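Local coordinates for protein ZYRO0G01672p (Zygosaccharomyces rouxii, PDB 4U8T) that probably reads N6-methyladenosine in messenger RNA through its YTH domain, which binds the methylated RNA, at residues K155-L158 with K159-Y163. Residues are numbered along the deposited sequence; the frame is centred on the assembly and turned at random.
Sequences KSIL and KLFKY
In Ile157, CG2 stands anti to the backbone N (chi1 of CG1 -64°), and this turns the methyl along the helix toward Phe161, one turn on. There CG2 lies off the CD2-CE2 bond of the ring, 4.0 Å from CE2 of Phe161; both side chains leave the helix on the same flank and run outward together. CA of Leu158 lies off the ring's rim, and CB of Phe161 sits 3.6 Å from Leu158 O. Along the backbone, bonds run from i+4 to i: Lys159 N, tilted 31° from the carbonyl plane, to Lys155 O at 3.0 Å, and Phe161 N, in the carbonyl plane, to Ile157 O at 3.1 Å, both bent at the hydrogen, with a weak one from Leu160 N to Ser156 O between them. At the end the pattern slackens: Phe161 N also gives Leu158 O a weak i+3 bond, Lys162 N a weak i+4 one, and Lys162 leaves helical geometry. On another side, Lys159 runs extended back past the preceding turn, its CG 3.5 Å from Lys155 O, while the Lys162 chain bends at chi3 (-71°) and brings CE within 3.6 Å of Leu158 O. This C-terminal end of helix 151-161 packs against the YTH domain's central sheet: Phe161 and Leu158 rest on Val86 of strand 82-94, Phe161 also on Phe83 and on Val118 and Val122 of strand 111-123, whose Arg120 bonds weakly to the carbonyls of Phe161 and Tyr163.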
loop_
_atom_site.group_PDB
_atom_site.type_symbol
_atom_site.label_atom_id
_atom_site.label_comp_id
_atom_site.label_asym_id
_atom_site.label_seq_id
_atom_site.Cartn_x
_atom_site.Cartn_y
_atom_site.Cartn_z
ATOM N N LYS A 155 0.240 -12.011 -4.801
ATOM C CA LYS A 155 1.515 -12.672 -4.674
ATOM C C LYS A 155 2.299 -12.595 -5.979
ATOM O O LYS A 155 3.505 -12.461 -5.957
ATOM C CB LYS A 155 1.326 -14.120 -4.217
ATOM C CG LYS A 155 1.004 -14.226 -2.736
ATOM C CD LYS A 155 0.554 -15.601 -2.295
ATOM C CE LYS A 155 0.190 -15.593 -0.820
ATOM N NZ LYS A 155 -0.200 -16.916 -0.245
ATOM N N SER A 156 1.619 -12.652 -7.113
ATOM C CA SER A 156 2.298 -12.453 -8.377
ATOM C C SER A 156 2.869 -11.039 -8.491
ATOM O O SER A 156 3.965 -10.855 -9.001
ATOM C CB SER A 156 1.365 -12.727 -9.548
ATOM O OG SER A 156 1.046 -14.096 -9.627
ATOM N N ILE A 157 2.108 -10.048 -8.048
ATOM C CA ILE A 157 2.542 -8.668 -8.052
ATOM C C ILE A 157 3.720 -8.514 -7.095
ATOM O O ILE A 157 4.681 -7.806 -7.370
ATOM C CB ILE A 157 1.397 -7.726 -7.643
ATOM C CG1 ILE A 157 0.269 -7.790 -8.656
ATOM C CG2 ILE A 157 1.883 -6.303 -7.478
ATOM C CD1 ILE A 157 -0.909 -7.009 -8.286
ATOM N N LEU A 158 3.649 -9.171 -5.950
ATOM C CA LEU A 158 4.746 -9.065 -5.010
ATOM C C LEU A 158 6.022 -9.640 -5.618
ATOM O O LEU A 158 7.109 -9.217 -5.274
ATOM C CB LEU A 158 4.429 -9.766 -3.705
ATOM C CG LEU A 158 3.488 -9.069 -2.739
ATOM C CD1 LEU A 158 3.455 -9.872 -1.472
ATOM C CD2 LEU A 158 3.930 -7.663 -2.464
ATOM N N LYS A 159 5.889 -10.638 -6.482
ATOM C CA LYS A 159 7.033 -11.182 -7.181
ATOM C C LYS A 159 7.699 -10.092 -7.990
ATOM O O LYS A 159 8.911 -9.977 -7.970
ATOM C CB LYS A 159 6.636 -12.362 -8.083
ATOM C CG LYS A 159 6.482 -13.705 -7.358
ATOM C CD LYS A 159 5.427 -14.603 -8.042
ATOM C CE LYS A 159 5.112 -15.863 -7.223
ATOM N NZ LYS A 159 3.855 -16.532 -7.666
ATOM N N LEU A 160 6.909 -9.296 -8.699
ATOM C CA LEU A 160 7.453 -8.201 -9.486
ATOM C C LEU A 160 8.158 -7.134 -8.647
ATOM O O LEU A 160 9.121 -6.526 -9.084
ATOM C CB LEU A 160 6.353 -7.561 -10.304
ATOM C CG LEU A 160 5.982 -8.386 -11.531
ATOM C CD1 LEU A 160 5.182 -7.560 -12.497
ATOM C CD2 LEU A 160 7.209 -8.914 -12.187
ATOM N N PHE A 161 7.706 -6.929 -7.421
ATOM C CA PHE A 161 8.366 -5.954 -6.573
ATOM C C PHE A 161 9.737 -6.406 -6.093
ATOM O O PHE A 161 10.586 -5.571 -5.814
ATOM C CB PHE A 161 7.507 -5.631 -5.353
ATOM C CG PHE A 161 6.562 -4.499 -5.565
ATOM C CD1 PHE A 161 7.018 -3.206 -5.569
ATOM C CD2 PHE A 161 5.228 -4.716 -5.705
ATOM C CE1 PHE A 161 6.175 -2.172 -5.751
ATOM C CE2 PHE A 161 4.376 -3.675 -5.878
ATOM C CZ PHE A 161 4.851 -2.400 -5.901
ATOM N N LYS A 162 9.963 -7.717 -6.042
ATOM C CA LYS A 162 11.209 -8.272 -5.520
ATOM C C LYS A 162 12.149 -8.718 -6.595
ATOM O O LYS A 162 12.978 -9.571 -6.333
ATOM C CB LYS A 162 10.954 -9.511 -4.654
ATOM C CG LYS A 162 10.232 -9.367 -3.349
ATOM C CD LYS A 162 10.061 -10.754 -2.686
ATOM C CE LYS A 162 9.030 -11.648 -3.423
ATOM N NZ LYS A 162 8.255 -12.611 -2.551
ATOM N N TYR A 163 12.110 -8.108 -7.765
ATOM C CA TYR A 163 12.796 -8.708 -8.891
ATOM C C TYR A 163 13.963 -7.880 -9.390
ATOM O O TYR A 163 14.310 -6.874 -8.788
ATOM C CB TYR A 163 11.804 -8.890 -10.024
ATOM C CG TYR A 163 12.360 -9.609 -11.215
ATOM C CD1 TYR A 163 12.915 -10.870 -11.068
ATOM C CD2 TYR A 163 12.345 -9.042 -12.480
ATOM C CE1 TYR A 163 13.421 -11.558 -12.146
ATOM C CE2 TYR A 163 12.861 -9.727 -13.572
ATOM C CZ TYR A 163 13.398 -10.986 -13.390
ATOM O OH TYR A 163 13.914 -11.703 -14.442
#